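Long-range contact in enterochelin esterase (Salmonella enterica subsp. enterica serovar Typhimurium, PDB 3MGA), which probably hydrolyses the ester bonds of the siderophore ferric enterobactin, so that its iron can be released inside the cell: residues A[191-196]-A[234-239]. Sequence-based numbering, arbitrary orientation.
Sequences ILTTGD and GAVYLL
Tyr237 and Leu192 form a hydrogen-bonded pair where strands 185-193 and 236-240 run antiparallel near one edge of the mixed sheet, consistent with the alpha/beta-hydrolase fold. Two backbone bonds join them: Tyr237 N gives a nearly straight bond to Leu192 O (2.7 Å), and Leu192 N returns one to Tyr237 O (2.9 Å). Both side chains leave the same face, toward helix 220-228, where apolar Leu192 and the Tyr237 ring pack on Leu223 while the phenol hydroxyl reaches a water. Tyr237 (CG beside its own backbone N, chi1 -62°) raises its ring obliquely from the sheet, its CD2/CE2 edge turned to Thr194, whose side chain crosses it at about a right angle; CG2 meets CE2 at 3.7 Å. On the other face, Ile191 CG1 packs against Leu238 CD1 (4.1 Å), near helix 256-273. Beyond the last bridge, Thr194 N still bonds to Ala235 O, while Gly195 and Gly234 bring their CA atoms to 4.0 Å; a CB on either would run into the other's CA. Threonine suits the position just past the strand: its methyl meets the ring, and OG1 (chi1 63°) accepts a hydrogen bond from Ala235 N at 2.9 Å. That water, in the phenol plane, links Thr194 OG1 to Tyr237 OH.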
ATOM      1  N   ILE A 191     -12.379   1.481 -15.721  1.00 32.73           N
ATOM      2  CA  ILE A 191     -11.594   1.966 -16.842  1.00 32.29           C
ATOM      3  C   ILE A 191     -11.505   3.476 -16.839  1.00 31.59           C
ATOM      4  O   ILE A 191     -12.519   4.155 -16.877  1.00 33.02           O
ATOM      5  CB  ILE A 191     -12.203   1.544 -18.190  1.00 33.22           C
ATOM      6  CG1 ILE A 191     -12.297   0.025 -18.301  1.00 35.17           C
ATOM      7  CG2 ILE A 191     -11.357   2.074 -19.346  1.00 34.70           C
ATOM      8  CD1 ILE A 191     -12.936  -0.443 -19.620  1.00 36.83           C
ATOM      9  N   LEU A 192     -10.291   3.998 -16.796  1.00 31.55           N
ATOM     10  CA  LEU A 192     -10.075   5.435 -16.872  1.00 34.14           C
ATOM     11  C   LEU A 192      -9.151   5.719 -18.049  1.00 34.88           C
ATOM     12  O   LEU A 192      -8.148   5.048 -18.213  1.00 34.50           O
ATOM     13  CB  LEU A 192      -9.420   5.981 -15.601  1.00 34.25           C
ATOM     14  CG  LEU A 192      -9.091   7.480 -15.662  1.00 34.89           C
ATOM     15  CD1 LEU A 192     -10.380   8.283 -15.642  1.00 34.55           C
ATOM     16  CD2 LEU A 192      -8.189   7.896 -14.511  1.00 36.74           C
ATOM     17  N   THR A 193      -9.503   6.706 -18.864  1.00 36.80           N
ATOM     18  CA  THR A 193      -8.672   7.117 -19.986  1.00 38.46           C
ATOM     19  C   THR A 193      -8.268   8.561 -19.707  1.00 40.77           C
ATOM     20  O   THR A 193      -9.088   9.347 -19.243  1.00 41.70           O
ATOM     21  CB  THR A 193      -9.431   7.052 -21.325  1.00 39.62           C
ATOM     22  OG1 THR A 193     -10.516   7.980 -21.303  1.00 41.70           O
ATOM     23  CG2 THR A 193      -9.964   5.656 -21.583  1.00 38.01           C
ATOM     24  N   THR A 194      -7.021   8.918 -19.991  1.00 42.87           N
ATOM     25  CA  THR A 194      -6.545  10.277 -19.730  1.00 45.07           C
ATOM     26  C   THR A 194      -6.018  11.001 -20.973  1.00 48.71           C
ATOM     27  O   THR A 194      -5.267  11.970 -20.864  1.00 51.05           O
ATOM     28  CB  THR A 194      -5.454  10.269 -18.638  1.00 44.88           C
ATOM     29  OG1 THR A 194      -4.311   9.517 -19.084  1.00 42.62           O
ATOM     30  CG2 THR A 194      -6.004   9.661 -17.364  1.00 42.33           C
ATOM     31  N   GLY A 195      -6.422  10.542 -22.149  1.00 51.39           N
ATOM     32  CA  GLY A 195      -6.001  11.169 -23.401  1.00 54.26           C
ATOM     33  C   GLY A 195      -6.716  10.560 -24.592  1.00 56.31           C
ATOM     34  O   GLY A 195      -7.044   9.370 -24.582  1.00 55.39           O
ATOM     35  N   ASP A 196      -6.967  11.377 -25.613  1.00 58.90           N
ATOM     36  CA  ASP A 196      -7.647  10.923 -26.831  1.00 61.60           C
ATOM     37  C   ASP A 196      -6.727  10.907 -28.059  1.00 64.13           C
ATOM     38  O   ASP A 196      -7.057  10.287 -29.069  1.00 65.44           O
ATOM     39  CB  ASP A 196      -8.888  11.790 -27.098  1.00 62.97           C
ATOM     40  CG  ASP A 196      -9.980  11.605 -26.037  1.00 62.65           C
ATOM     41  OD1 ASP A 196     -10.075  10.504 -25.452  1.00 58.82           O
ATOM     42  OD2 ASP A 196     -10.767  12.550 -25.812  1.00 65.82           O
ATOM     43  N   GLY A 234      -1.038  10.234 -22.039  1.00 40.91           N
ATOM     44  CA  GLY A 234      -2.449   9.884 -22.055  1.00 40.23           C
ATOM     45  C   GLY A 234      -2.472   8.367 -22.091  1.00 38.75           C
ATOM     46  O   GLY A 234      -1.852   7.764 -22.956  1.00 40.47           O
ATOM     47  N   ALA A 235      -3.173   7.748 -21.151  1.00 37.60           N
ATOM     48  CA  ALA A 235      -3.191   6.294 -21.054  1.00 36.97           C
ATOM     49  C   ALA A 235      -4.570   5.729 -20.824  1.00 35.82           C
ATOM     50  O   ALA A 235      -5.550   6.455 -20.794  1.00 35.31           O
ATOM     51  CB  ALA A 235      -2.262   5.850 -19.911  1.00 35.68           C
ATOM     52  N   VAL A 236      -4.610   4.405 -20.683  1.00 36.13           N
ATOM     53  CA  VAL A 236      -5.818   3.650 -20.405  1.00 34.93           C
ATOM     54  C   VAL A 236      -5.537   2.877 -19.135  1.00 34.30           C
ATOM     55  O   VAL A 236      -4.669   2.011 -19.125  1.00 35.35           O
ATOM     56  CB  VAL A 236      -6.135   2.642 -21.545  1.00 36.54           C
ATOM     57  CG1 VAL A 236      -7.290   1.693 -21.140  1.00 31.65           C
ATOM     58  CG2 VAL A 236      -6.449   3.378 -22.839  1.00 34.31           C
ATOM     59  N   TYR A 237      -6.262   3.192 -18.065  1.00 34.24           N
ATOM     60  CA  TYR A 237      -6.077   2.531 -16.770  1.00 33.33           C
ATOM     61  C   TYR A 237      -7.162   1.496 -16.467  1.00 33.66           C
ATOM     62  O   TYR A 237      -8.341   1.803 -16.523  1.00 34.11           O
ATOM     63  CB  TYR A 237      -6.045   3.575 -15.658  1.00 33.52           C
ATOM     64  CG  TYR A 237      -4.898   4.549 -15.777  1.00 32.96           C
ATOM     65  CD1 TYR A 237      -3.664   4.275 -15.198  1.00 33.83           C
ATOM     66  CD2 TYR A 237      -5.045   5.736 -16.468  1.00 33.58           C
ATOM     67  CE1 TYR A 237      -2.609   5.163 -15.306  1.00 33.04           C
ATOM     68  CE2 TYR A 237      -3.997   6.632 -16.576  1.00 34.59           C
ATOM     69  CZ  TYR A 237      -2.782   6.337 -15.999  1.00 30.60           C
ATOM     70  OH  TYR A 237      -1.742   7.226 -16.114  1.00 28.29           O
ATOM     71  N   LEU A 238      -6.743   0.272 -16.131  1.00 33.79           N
ATOM     72  CA  LEU A 238      -7.652  -0.815 -15.813  1.00 33.33           C
ATOM     73  C   LEU A 238      -7.504  -1.282 -14.359  1.00 33.27           C
ATOM     74  O   LEU A 238      -6.503  -1.889 -13.990  1.00 34.04           O
ATOM     75  CB  LEU A 238      -7.375  -1.975 -16.749  1.00 34.78           C
ATOM     76  CG  LEU A 238      -8.259  -3.202 -16.630  1.00 36.30           C
ATOM     77  CD1 LEU A 238      -9.721  -2.822 -16.849  1.00 38.14           C
ATOM     78  CD2 LEU A 238      -7.810  -4.245 -17.631  1.00 39.65           C
ATOM     79  N   LEU A 239      -8.499  -0.994 -13.526  1.00 32.45           N
ATOM     80  CA  LEU A 239      -8.451  -1.423 -12.130  1.00 32.00           C
ATOM     81  C   LEU A 239      -9.262  -2.685 -11.981  1.00 32.31           C
ATOM     82  O   LEU A 239     -10.447  -2.698 -12.318  1.00 32.47           O
ATOM     83  CB  LEU A 239      -8.961  -0.339 -11.190  1.00 31.91           C
ATOM     84  CG  LEU A 239      -8.021   0.836 -10.905  1.00 31.05           C
ATOM     85  CD1 LEU A 239      -7.520   1.510 -12.164  1.00 27.97           C
ATOM     86  CD2 LEU A 239      -8.759   1.830 -10.013  1.00 33.04           C
TER
HETATM   87  O   HOH W   1      -2.189   9.222 -17.745  1.00 27.64           O